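2L protein (Yaba-like disease virus, PDB 3IT8) probably binds and blocks host tumour necrosis factor as a secreted poxviral glycoprotein, with a platform domain of MHC class I-like fold joined to an immunoglobulin-like domain. Local coordinates at residues I1-Y7 with V20-N26; E75-I80 with P136-M140; G115-R119 with N242-E247; T214-E220 with S276-V282. All coordinates share one frame; numbering follows the deposited sequence.

Interaction 1 of 4, residues I1-Y7 with V20-N26; sequences ITLKYNY and VFYDHYN. With NAG (2-acetamido-2-deoxy-beta-D-glucopyranose), chain M.
Phe21 leans across the first hairpin of the MHC-like platform to meet both Tyr5 and Tyr7. Strands 2-10 and 18-25 run antiparallel, and four main-chain bonds join Lys4 to His24 and Asn6 to Tyr22. With CG opposite the backbone nitrogen (chi1 167°), the Phe21 side chain reaches over the neighbouring strand. Its CB and CG pass the carbonyl oxygen of Asn6. CD1 then settles over the centre of the Tyr7 ring, 3.4 Å from Tyr7 CE2, and CE1 lies beside Tyr7 CZ; these two rings are oblique, their planes 47° apart. At the tip, Phe21 CZ stands 4.0 Å from Tyr5 CG, giving an edge-to-face pair in which Phe21 supplies the edge and the planes meet at 77°. Next along this face, the carboxylate of Asp23 runs alongside the Tyr5 ring. Asp23 OD2 and Tyr5 OH both bond to Tyr170 of helix 148-174, while Tyr7 OH bonds to the carbonyl of Tyr64.

The other face carries the sugar. Asn6 ND2 is linked covalently to NAG C1, and Lys4, extended to CD and then bent, brings NZ to 2.9 Å from NAG O7. At the end of the hairpin, Asn26 OD1 accepts from Thr2 N at 3.0 Å and Asn26 N donates to Thr2 O, so the asparagine pairs with Thr2 through both backbone and side chain. The chemistry thus divides by face: an aromatic cluster with its polar atoms bonded to the helices on one, and on the other a lysine that probably steadies the acetamido arm of the glycan.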
# COMPACT_ATOMS: atom_id res chain seq x y z
N ILE D 1 0.94 -14.32 -30.84
CA ILE D 1 0.76 -15.78 -30.65
C ILE D 1 -0.70 -16.16 -30.44
O ILE D 1 -1.53 -15.34 -30.03
CB ILE D 1 1.57 -16.30 -29.46
CG1 ILE D 1 1.23 -15.50 -28.20
CG2 ILE D 1 3.04 -16.23 -29.77
CD1 ILE D 1 1.98 -15.96 -26.96
N THR D 2 -1.00 -17.42 -30.71
CA THR D 2 -2.35 -17.93 -30.63
C THR D 2 -2.47 -19.34 -30.09
O THR D 2 -1.61 -20.19 -30.34
CB THR D 2 -2.99 -17.88 -32.03
OG1 THR D 2 -3.87 -16.76 -32.10
CG2 THR D 2 -3.74 -19.18 -32.37
N LEU D 3 -3.53 -19.58 -29.32
CA LEU D 3 -3.82 -20.92 -28.81
C LEU D 3 -5.31 -21.22 -29.12
O LEU D 3 -6.20 -20.55 -28.61
CB LEU D 3 -3.54 -21.02 -27.31
CG LEU D 3 -3.71 -22.45 -26.75
CD1 LEU D 3 -2.85 -23.44 -27.52
CD2 LEU D 3 -3.30 -22.48 -25.29
N LYS D 4 -5.56 -22.22 -29.96
CA LYS D 4 -6.94 -22.55 -30.32
C LYS D 4 -7.32 -24.01 -30.08
O LYS D 4 -6.58 -24.91 -30.45
CB LYS D 4 -7.19 -22.20 -31.79
CG LYS D 4 -8.62 -22.42 -32.22
CD LYS D 4 -8.87 -22.05 -33.68
CE LYS D 4 -8.26 -23.04 -34.65
NZ LYS D 4 -8.65 -22.75 -36.07
N TYR D 5 -8.47 -24.23 -29.44
CA TYR D 5 -9.01 -25.57 -29.18
C TYR D 5 -10.29 -25.74 -30.01
O TYR D 5 -11.18 -24.88 -29.98
CB TYR D 5 -9.34 -25.72 -27.70
CG TYR D 5 -8.14 -25.93 -26.80
CD1 TYR D 5 -6.84 -25.84 -27.31
CD2 TYR D 5 -8.29 -26.22 -25.45
CE1 TYR D 5 -5.72 -26.01 -26.48
CE2 TYR D 5 -7.18 -26.39 -24.61
CZ TYR D 5 -5.90 -26.28 -25.13
OH TYR D 5 -4.82 -26.43 -24.30
N ASN D 6 -10.39 -26.83 -30.75
CA ASN D 6 -11.55 -27.07 -31.61
C ASN D 6 -12.09 -28.47 -31.35
O ASN D 6 -11.41 -29.46 -31.60
CB ASN D 6 -11.12 -26.92 -33.09
CG ASN D 6 -12.26 -27.13 -34.09
OD1 ASN D 6 -13.39 -27.46 -33.72
ND2 ASN D 6 -11.93 -26.94 -35.37
N TYR D 7 -13.30 -28.55 -30.82
CA TYR D 7 -13.94 -29.83 -30.59
C TYR D 7 -15.07 -29.94 -31.61
O TYR D 7 -15.88 -29.02 -31.72
CB TYR D 7 -14.56 -29.92 -29.19
CG TYR D 7 -13.61 -29.83 -28.04
CD1 TYR D 7 -13.17 -28.60 -27.57
CD2 TYR D 7 -13.20 -30.98 -27.37
CE1 TYR D 7 -12.35 -28.51 -26.44
CE2 TYR D 7 -12.38 -30.90 -26.25
CZ TYR D 7 -11.97 -29.65 -25.79
OH TYR D 7 -11.19 -29.54 -24.65
N VAL D 20 -13.78 -35.17 -33.14
CA VAL D 20 -12.37 -34.83 -33.27
C VAL D 20 -12.09 -33.61 -32.43
O VAL D 20 -12.98 -32.81 -32.12
CB VAL D 20 -11.95 -34.46 -34.70
CG1 VAL D 20 -11.65 -35.71 -35.48
CG2 VAL D 20 -13.03 -33.64 -35.37
N PHE D 21 -10.82 -33.49 -32.08
CA PHE D 21 -10.35 -32.37 -31.31
C PHE D 21 -8.99 -31.95 -31.85
O PHE D 21 -8.14 -32.78 -32.14
CB PHE D 21 -10.19 -32.75 -29.85
CG PHE D 21 -9.43 -31.74 -29.07
CD1 PHE D 21 -10.05 -30.56 -28.67
CD2 PHE D 21 -8.07 -31.93 -28.80
CE1 PHE D 21 -9.32 -29.57 -28.03
CE2 PHE D 21 -7.34 -30.95 -28.16
CZ PHE D 21 -7.96 -29.76 -27.77
N TYR D 22 -8.80 -30.64 -31.98
CA TYR D 22 -7.52 -30.13 -32.46
C TYR D 22 -7.02 -29.06 -31.52
O TYR D 22 -7.77 -28.21 -31.06
CB TYR D 22 -7.65 -29.52 -33.86
CG TYR D 22 -7.96 -30.51 -34.96
CD1 TYR D 22 -9.24 -30.59 -35.52
CD2 TYR D 22 -6.97 -31.37 -35.45
CE1 TYR D 22 -9.53 -31.50 -36.53
CE2 TYR D 22 -7.26 -32.29 -36.46
CZ TYR D 22 -8.54 -32.35 -36.99
OH TYR D 22 -8.82 -33.23 -38.01
N ASP D 23 -5.72 -29.12 -31.23
CA ASP D 23 -5.04 -28.15 -30.38
C ASP D 23 -4.02 -27.46 -31.30
O ASP D 23 -3.07 -28.09 -31.77
CB ASP D 23 -4.32 -28.87 -29.25
CG ASP D 23 -3.68 -27.91 -28.27
OD1 ASP D 23 -3.27 -26.81 -28.68
OD2 ASP D 23 -3.57 -28.25 -27.07
N HIS D 24 -4.21 -26.18 -31.56
CA HIS D 24 -3.29 -25.44 -32.43
C HIS D 24 -2.62 -24.26 -31.75
O HIS D 24 -3.29 -23.38 -31.18
CB HIS D 24 -4.03 -24.90 -33.66
CG HIS D 24 -4.35 -25.94 -34.67
ND1 HIS D 24 -3.41 -26.50 -35.50
CD2 HIS D 24 -5.54 -26.49 -35.03
CE1 HIS D 24 -3.99 -27.35 -36.33
NE2 HIS D 24 -5.28 -27.36 -36.06
N TYR D 25 -1.29 -24.24 -31.79
CA TYR D 25 -0.51 -23.12 -31.24
C TYR D 25 -0.08 -22.38 -32.52
O TYR D 25 0.70 -22.91 -33.30
CB TYR D 25 0.72 -23.60 -30.51
CG TYR D 25 1.55 -22.46 -30.03
CD1 TYR D 25 1.09 -21.61 -29.03
CD2 TYR D 25 2.77 -22.17 -30.63
CE1 TYR D 25 1.83 -20.49 -28.64
CE2 TYR D 25 3.52 -21.06 -30.25
CZ TYR D 25 3.04 -20.22 -29.25
OH TYR D 25 3.77 -19.12 -28.87
N ASN D 26 -0.59 -21.17 -32.73
CA ASN D 26 -0.30 -20.44 -33.97
C ASN D 26 -0.87 -21.36 -35.03
O ASN D 26 -1.97 -21.87 -34.86
CB ASN D 26 1.20 -20.25 -34.20
CG ASN D 26 1.80 -19.19 -33.30
OD1 ASN D 26 1.08 -18.44 -32.65
ND2 ASN D 26 3.12 -19.12 -33.27
C1 NAG M . -12.81 -27.32 -36.46
C2 NAG M . -12.73 -26.26 -37.57
C3 NAG M . -13.66 -26.66 -38.73
C4 NAG M . -13.27 -28.06 -39.25
C5 NAG M . -13.35 -29.03 -38.06
C6 NAG M . -12.99 -30.46 -38.42
C7 NAG M . -12.18 -24.07 -36.71
C8 NAG M . -12.64 -22.64 -36.54
N2 NAG M . -13.11 -24.97 -37.02
O3 NAG M . -13.57 -25.71 -39.79
O4 NAG M . -14.13 -28.47 -40.33
O5 NAG M . -12.46 -28.60 -37.00
O6 NAG M . -11.59 -30.63 -38.52
O7 NAG M . -11.00 -24.36 -36.56

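Interaction 2 of 4, residues E75-I80 with P136-M140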
# COMPACT_ATOMS: atom_id res chain seq x y z
N GLU D 75 -24.89 -35.17 -27.32
CA GLU D 75 -26.23 -34.97 -26.75
C GLU D 75 -26.83 -33.69 -27.32
O GLU D 75 -27.97 -33.67 -27.75
CB GLU D 75 -26.16 -34.86 -25.23
CG GLU D 75 -27.52 -34.76 -24.56
CD GLU D 75 -27.45 -34.31 -23.11
OE1 GLU D 75 -26.69 -34.92 -22.33
OE2 GLU D 75 -28.16 -33.35 -22.76
N THR D 76 -26.05 -32.61 -27.33
CA THR D 76 -26.50 -31.33 -27.82
C THR D 76 -26.86 -31.36 -29.29
O THR D 76 -27.83 -30.75 -29.71
CB THR D 76 -25.44 -30.25 -27.62
OG1 THR D 76 -25.11 -30.17 -26.23
CG2 THR D 76 -25.95 -28.90 -28.12
N LEU D 77 -26.06 -32.07 -30.08
CA LEU D 77 -26.35 -32.15 -31.49
C LEU D 77 -27.67 -32.88 -31.74
O LEU D 77 -28.46 -32.47 -32.59
CB LEU D 77 -25.20 -32.84 -32.21
CG LEU D 77 -25.32 -32.96 -33.73
CD1 LEU D 77 -25.83 -31.65 -34.34
CD2 LEU D 77 -23.97 -33.35 -34.31
N GLU D 78 -27.92 -33.96 -30.99
CA GLU D 78 -29.15 -34.72 -31.14
C GLU D 78 -30.37 -33.84 -30.85
O GLU D 78 -31.32 -33.84 -31.63
CB GLU D 78 -29.14 -35.94 -30.21
CG GLU D 78 -28.15 -37.02 -30.63
CD GLU D 78 -28.17 -38.24 -29.72
OE1 GLU D 78 -29.28 -38.77 -29.48
OE2 GLU D 78 -27.09 -38.67 -29.25
N GLU D 79 -30.33 -33.10 -29.75
CA GLU D 79 -31.44 -32.22 -29.37
C GLU D 79 -31.65 -31.17 -30.45
O GLU D 79 -32.78 -30.87 -30.84
CB GLU D 79 -31.15 -31.54 -28.03
CG GLU D 79 -30.86 -32.50 -26.89
CD GLU D 79 -32.05 -33.36 -26.51
OE1 GLU D 79 -32.60 -34.04 -27.39
OE2 GLU D 79 -32.43 -33.34 -25.32
N ILE D 80 -30.55 -30.59 -30.92
CA ILE D 80 -30.62 -29.57 -31.96
C ILE D 80 -31.29 -30.08 -33.22
O ILE D 80 -31.99 -29.33 -33.89
CB ILE D 80 -29.21 -29.06 -32.32
CG1 ILE D 80 -28.69 -28.13 -31.21
CG2 ILE D 80 -29.25 -28.31 -33.62
CD1 ILE D 80 -27.30 -27.60 -31.47
N PRO D 136 -31.11 -22.56 -29.69
CA PRO D 136 -31.92 -23.49 -28.91
C PRO D 136 -31.32 -23.81 -27.55
O PRO D 136 -30.17 -24.24 -27.46
CB PRO D 136 -31.99 -24.72 -29.81
CG PRO D 136 -30.68 -24.70 -30.51
CD PRO D 136 -30.51 -23.22 -30.86
N LYS D 137 -32.09 -23.59 -26.49
CA LYS D 137 -31.60 -23.87 -25.14
C LYS D 137 -31.71 -25.36 -24.81
O LYS D 137 -32.61 -25.79 -24.09
CB LYS D 137 -32.35 -23.01 -24.12
CG LYS D 137 -31.88 -21.55 -24.11
CD LYS D 137 -32.61 -20.71 -23.09
CE LYS D 137 -34.06 -20.48 -23.50
NZ LYS D 137 -34.80 -19.63 -22.53
N VAL D 138 -30.76 -26.12 -25.34
CA VAL D 138 -30.70 -27.56 -25.16
C VAL D 138 -29.26 -27.99 -24.91
O VAL D 138 -28.34 -27.20 -25.11
CB VAL D 138 -31.21 -28.29 -26.41
CG1 VAL D 138 -32.55 -27.73 -26.81
CG2 VAL D 138 -30.22 -28.15 -27.54
N GLY D 139 -29.09 -29.24 -24.50
CA GLY D 139 -27.76 -29.76 -24.24
C GLY D 139 -26.86 -28.89 -23.38
O GLY D 139 -27.26 -28.39 -22.32
N MET D 140 -25.63 -28.71 -23.84
CA MET D 140 -24.63 -27.93 -23.14
C MET D 140 -24.93 -26.44 -23.18
O MET D 140 -24.18 -25.64 -22.64
CB MET D 140 -23.27 -28.14 -23.78
CG MET D 140 -23.20 -27.51 -25.16
SD MET D 140 -21.53 -27.28 -25.77
CE MET D 140 -21.53 -28.43 -27.14
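Thr76 and Gly139 bring their backbones together, CA to CA 4.1 Å, where the non-regular segment 136-140 runs past one side of helix 61-82. This is the MHC-like platform, in which helices lie over an antiparallel sheet, and the segment belongs to the connection that leads toward the second long helix, 148-174. Only near Thr76 is the approach this close; at the other end the CA atoms of Ile80 and Pro136 are 6.9 Å apart. Between them the chain makes an inverse gamma turn centred on Lys137, closed by Val138 N to Pro136 O. Gly139 has a positive phi of 49°, and its lack of a side chain leaves room for the threonine hydroxyl.

Thr76 and Glu79 point toward segment 136-140; Ile80 joins from the flank through CG1. Val138 CG2 touches Glu79 CB at 3.5 Å and Ile80 CG1, so the aliphatic base of the glutamate serves as packing surface while its carboxylate turns to Lys82. Ile80 CG1 also touches Pro136 CG at 4.0 Å, and the Ile80 and Val138 side chains cross at about a right angle. Leu91 of strand 90-100 touches Thr76, Ile80 and Met140. The polar link is a single bond: chi1 of -58° sets the Thr76 hydroxyl opposite its own carbonyl carbon, where OG1 donates to Leu72 O and accepts from Met140 N at 2.8 Å, with an N-H...O angle of 170°.

Interaction 3 of 4, residues G115-R119 with N242-E247; sequences GPLAR and NYEPGE
Arg119 presents one face of its guanidinium to the carboxylate of Glu244 and its edge to Glu247 and the backbone of Asn242. The Glu247 carboxylate is nearly coplanar with the guanidinium, the planes 14° apart, and is gripped side-on: Arg119 NE donates to Glu247 OE2 and Arg119 NH2 to Glu247 OE1, both at 2.8 Å and both to the syn side of the oxygens. Arg119 NH2 also donates to Asn242 O at 2.9 Å, in the carbonyl plane and on a lone pair. Glu244 OE1, by contrast, lies well out of the guanidinium plane, 3.2 Å from Arg119 NE, and contributes charge without receiving an N-H. The two carboxylates probably offset the arginine's positive charge in this partly buried place.

Within the loop 242-247, Glu247 OE1 takes a second bond from Glu244 N, at 2.8 Å, from above its carboxylate plane. The same carboxylate therefore fixes the turn and orients the arginine. A bend at chi3 (-70°) swings the Arg119 guanidinium toward this pocket of acceptors. Farther along, the Pro116 ring crosses the Tyr243 side chain at about a right angle, with Pro116 CB 3.7 Å from Tyr243 CZ.

The contact joins the two domains: a loop of the immunoglobulin-like domain meets strand 115-121 of the platform sheet. The adjacent strand 103-112 takes part as well, since Tyr243 OH bonds to Glu111 and Glu247 touches Tyr107 and Tyr109.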
# COMPACT_ATOMS: atom_id res chain seq x y z
N GLY D 115 -23.49 -22.03 -39.20
CA GLY D 115 -22.92 -20.77 -38.75
C GLY D 115 -22.88 -20.60 -37.25
O GLY D 115 -23.41 -21.43 -36.52
N PRO D 116 -22.27 -19.51 -36.75
CA PRO D 116 -22.16 -19.23 -35.31
C PRO D 116 -23.49 -19.37 -34.60
O PRO D 116 -24.52 -18.93 -35.10
CB PRO D 116 -21.63 -17.80 -35.27
CG PRO D 116 -22.12 -17.23 -36.56
CD PRO D 116 -21.84 -18.34 -37.53
N LEU D 117 -23.45 -19.98 -33.42
CA LEU D 117 -24.65 -20.22 -32.63
C LEU D 117 -24.68 -19.39 -31.34
O LEU D 117 -25.43 -18.43 -31.23
CB LEU D 117 -24.74 -21.71 -32.33
CG LEU D 117 -26.08 -22.24 -31.86
CD1 LEU D 117 -27.14 -21.85 -32.88
CD2 LEU D 117 -26.01 -23.74 -31.71
N ALA D 118 -23.86 -19.77 -30.36
CA ALA D 118 -23.82 -19.05 -29.08
C ALA D 118 -22.41 -18.84 -28.55
O ALA D 118 -21.54 -19.69 -28.70
CB ALA D 118 -24.63 -19.79 -28.04
N ARG D 119 -22.24 -17.70 -27.90
CA ARG D 119 -20.95 -17.29 -27.33
C ARG D 119 -21.04 -17.31 -25.80
O ARG D 119 -22.02 -16.85 -25.22
CB ARG D 119 -20.65 -15.88 -27.84
CG ARG D 119 -19.54 -15.14 -27.15
CD ARG D 119 -19.42 -13.72 -27.70
NE ARG D 119 -18.93 -13.68 -29.07
CZ ARG D 119 -19.68 -13.39 -30.13
NH1 ARG D 119 -20.96 -13.10 -29.98
NH2 ARG D 119 -19.14 -13.38 -31.34
N ASN D 242 -20.67 -11.33 -37.15
CA ASN D 242 -21.27 -12.01 -36.01
C ASN D 242 -20.17 -12.40 -35.03
O ASN D 242 -20.42 -12.69 -33.86
CB ASN D 242 -22.01 -13.26 -36.45
CG ASN D 242 -23.27 -12.94 -37.19
OD1 ASN D 242 -24.07 -12.13 -36.73
ND2 ASN D 242 -23.46 -13.57 -38.34
N TYR D 243 -18.94 -12.40 -35.53
CA TYR D 243 -17.79 -12.73 -34.72
C TYR D 243 -17.12 -11.44 -34.25
O TYR D 243 -17.26 -10.40 -34.90
CB TYR D 243 -16.79 -13.55 -35.54
CG TYR D 243 -17.30 -14.90 -35.97
CD1 TYR D 243 -17.88 -15.07 -37.21
CD2 TYR D 243 -17.20 -16.00 -35.12
CE1 TYR D 243 -18.37 -16.33 -37.61
CE2 TYR D 243 -17.69 -17.25 -35.50
CZ TYR D 243 -18.27 -17.40 -36.75
OH TYR D 243 -18.77 -18.62 -37.13
N GLU D 244 -16.40 -11.50 -33.13
CA GLU D 244 -15.68 -10.35 -32.61
C GLU D 244 -14.22 -10.58 -32.97
O GLU D 244 -13.74 -11.71 -32.91
CB GLU D 244 -15.80 -10.30 -31.09
CG GLU D 244 -17.21 -10.44 -30.57
CD GLU D 244 -17.24 -10.63 -29.06
OE1 GLU D 244 -16.55 -11.54 -28.56
OE2 GLU D 244 -17.97 -9.87 -28.38
N PRO D 245 -13.48 -9.52 -33.37
CA PRO D 245 -12.07 -9.74 -33.72
C PRO D 245 -11.35 -10.46 -32.59
O PRO D 245 -11.51 -10.12 -31.42
CB PRO D 245 -11.55 -8.32 -33.96
CG PRO D 245 -12.50 -7.46 -33.18
CD PRO D 245 -13.83 -8.10 -33.45
N GLY D 246 -10.56 -11.47 -32.95
CA GLY D 246 -9.88 -12.26 -31.94
C GLY D 246 -10.37 -13.71 -32.02
O GLY D 246 -9.59 -14.66 -31.87
N GLU D 247 -11.68 -13.87 -32.27
CA GLU D 247 -12.27 -15.20 -32.42
C GLU D 247 -11.82 -15.70 -33.79
O GLU D 247 -11.84 -14.94 -34.76
CB GLU D 247 -13.80 -15.13 -32.37
CG GLU D 247 -14.36 -14.42 -31.15
CD GLU D 247 -15.89 -14.41 -31.07
OE1 GLU D 247 -16.55 -14.14 -32.09
OE2 GLU D 247 -16.46 -14.64 -29.97

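Interaction 4 of 4, residues T214-E220 with S276-V282; sequences TKWIESE and SSQPVCV
Cys281 lies over one face of the Trp216 indole, while Pro279, two residues earlier on the same strand, meets the ring at its edge. The Cys281 CB sits 4.0 Å from the centroid of the six-membered ring and 19° off its normal, a CH-pi contact, and SG stays over the same ring at 4.4 Å. A chi1 of -174° turns SG away from the backbone N, toward its disulfide with Cys202. Pro279 CB approaches Trp216 CE3 to 3.7 Å, and at the other end of the indole NE1 bonds to Asp267.

This tryptophan packed against the disulfide is a hallmark of the immunoglobulin fold, where it occupies the core between the two sheets; here Cys202 and Asp267 come from strands 198-207 and 263-271 of the facing sheet. Strands 213-218 and 279-284 are antiparallel neighbours, joined by paired main-chain bonds of Lys215 with Val282 and of Ile217 with Val280. On the face away from Trp216, Ile217 CD1 reaches obliquely to Val282 CG2 at 3.9 Å. Lys215 starts from that face as well, but its extended chain leads away from the partner strand to a salt bridge with Glu236.

Beyond Glu218 and Pro279, whose side chains diverge, the pairing gives way to polar contacts. Ser219 OG donates to Ser277 O at 2.8 Å, and Ser219 N makes a weak bond to Gln278 O. Glu218 CB packs against Ser277 CB, although Ser276 and Ser277 are poorly ordered.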
# COMPACT_ATOMS: atom_id res chain seq x y z
N THR D 214 -6.33 -5.47 -37.14
CA THR D 214 -6.26 -4.15 -37.69
C THR D 214 -7.36 -3.25 -37.14
O THR D 214 -8.52 -3.68 -37.00
CB THR D 214 -6.37 -4.25 -39.22
OG1 THR D 214 -5.45 -3.35 -39.82
CG2 THR D 214 -7.76 -3.93 -39.69
N LYS D 215 -6.99 -2.02 -36.81
CA LYS D 215 -7.94 -1.02 -36.30
C LYS D 215 -7.89 0.25 -37.14
O LYS D 215 -6.82 0.79 -37.40
CB LYS D 215 -7.63 -0.65 -34.84
CG LYS D 215 -7.98 -1.72 -33.84
CD LYS D 215 -7.89 -1.23 -32.42
CE LYS D 215 -8.44 -2.29 -31.48
NZ LYS D 215 -8.70 -1.77 -30.10
N TRP D 216 -9.06 0.71 -37.55
CA TRP D 216 -9.16 1.94 -38.32
C TRP D 216 -9.62 3.06 -37.40
O TRP D 216 -10.72 3.02 -36.85
CB TRP D 216 -10.14 1.78 -39.49
CG TRP D 216 -9.62 0.88 -40.54
CD1 TRP D 216 -9.81 -0.46 -40.62
CD2 TRP D 216 -8.77 1.24 -41.64
NE1 TRP D 216 -9.13 -0.97 -41.70
CE2 TRP D 216 -8.48 0.05 -42.35
CE3 TRP D 216 -8.23 2.44 -42.10
CZ2 TRP D 216 -7.67 0.03 -43.49
CZ3 TRP D 216 -7.42 2.43 -43.24
CH2 TRP D 216 -7.15 1.23 -43.92
N ILE D 217 -8.76 4.06 -37.23
CA ILE D 217 -9.05 5.19 -36.36
C ILE D 217 -8.89 6.53 -37.07
O ILE D 217 -7.90 6.75 -37.77
CB ILE D 217 -8.12 5.17 -35.15
CG1 ILE D 217 -8.23 3.82 -34.43
CG2 ILE D 217 -8.45 6.29 -34.22
CD1 ILE D 217 -7.24 3.63 -33.32
N GLU D 218 -9.86 7.42 -36.90
CA GLU D 218 -9.79 8.73 -37.53
C GLU D 218 -8.52 9.42 -37.03
O GLU D 218 -8.25 9.44 -35.83
CB GLU D 218 -11.04 9.54 -37.20
CG GLU D 218 -12.23 9.11 -38.04
CD GLU D 218 -13.54 9.71 -37.56
OE1 GLU D 218 -13.59 10.94 -37.34
OE2 GLU D 218 -14.52 8.94 -37.42
N SER D 219 -7.73 9.97 -37.96
CA SER D 219 -6.47 10.62 -37.63
C SER D 219 -6.53 11.76 -36.60
O SER D 219 -5.53 12.06 -35.95
CB SER D 219 -5.79 11.13 -38.90
OG SER D 219 -6.63 12.05 -39.57
N GLU D 220 -7.69 12.40 -36.47
CA GLU D 220 -7.84 13.49 -35.51
C GLU D 220 -7.44 13.01 -34.11
O GLU D 220 -6.80 13.74 -33.35
CB GLU D 220 -9.28 13.99 -35.49
CG GLU D 220 -10.29 12.91 -35.14
CD GLU D 220 -11.65 13.47 -34.80
OE1 GLU D 220 -11.75 14.23 -33.81
OE2 GLU D 220 -12.63 13.16 -35.52
N SER D 276 -14.89 12.22 -40.41
CA SER D 276 -14.43 13.60 -40.48
C SER D 276 -12.93 13.75 -40.23
O SER D 276 -12.49 14.76 -39.69
CB SER D 276 -15.19 14.46 -39.46
OG SER D 276 -14.93 14.02 -38.14
N SER D 277 -12.15 12.74 -40.62
CA SER D 277 -10.70 12.79 -40.42
C SER D 277 -9.94 11.80 -41.29
O SER D 277 -8.72 11.84 -41.36
CB SER D 277 -10.35 12.50 -38.95
OG SER D 277 -10.83 13.50 -38.09
N GLN D 278 -10.67 10.92 -41.96
CA GLN D 278 -10.05 9.90 -42.79
C GLN D 278 -9.26 8.98 -41.88
O GLN D 278 -8.25 9.38 -41.30
CB GLN D 278 -9.10 10.51 -43.82
CG GLN D 278 -8.48 9.46 -44.72
CD GLN D 278 -7.48 10.03 -45.68
OE1 GLN D 278 -6.40 10.47 -45.29
NE2 GLN D 278 -7.83 10.02 -46.96
N PRO D 279 -9.71 7.73 -41.75
CA PRO D 279 -9.02 6.78 -40.88
C PRO D 279 -7.57 6.53 -41.27
O PRO D 279 -7.16 6.76 -42.41
CB PRO D 279 -9.87 5.52 -41.00
CG PRO D 279 -10.29 5.57 -42.42
CD PRO D 279 -10.70 7.02 -42.57
N VAL D 280 -6.82 6.09 -40.27
CA VAL D 280 -5.43 5.73 -40.40
C VAL D 280 -5.43 4.25 -40.00
O VAL D 280 -6.26 3.81 -39.20
CB VAL D 280 -4.57 6.56 -39.45
CG1 VAL D 280 -4.98 6.31 -38.02
CG2 VAL D 280 -3.14 6.22 -39.65
N CYS D 281 -4.54 3.45 -40.57
CA CYS D 281 -4.53 2.04 -40.25
C CYS D 281 -3.57 1.70 -39.11
O CYS D 281 -2.38 2.00 -39.18
CB CYS D 281 -4.16 1.23 -41.50
SG CYS D 281 -4.28 -0.58 -41.28
N VAL D 282 -4.10 1.08 -38.05
CA VAL D 282 -3.27 0.66 -36.92
C VAL D 282 -3.17 -0.87 -36.98
O VAL D 282 -4.17 -1.56 -36.89
CB VAL D 282 -3.87 1.04 -35.56
CG1 VAL D 282 -2.85 0.77 -34.48
CG2 VAL D 282 -4.26 2.52 -35.56

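Interactions 1 and 2 belong to the MHC-like platform, interaction 4 to the immunoglobulin-like domain, and interaction 3 ties the two together. The strand pairings, 1 and 4, each bury nearly 700 Å² and rest on main-chain bonds plus an aromatic group in a core: a tyrosine-phenylalanine cluster under the helices in one, a tryptophan beside a disulfide in the other. Only interaction 1 is a buried contact; interactions 2 and 3, less than half as large, are, like interaction 4, partly buried, 2 mainly apolar, 3 mainly ionic. They touch through Leu117, which packs on Ile80 and Pro136, while interactions 1 and 3 share the platform sheet. Interactions 2 and 4 lie farthest apart, about 43 Å between centres.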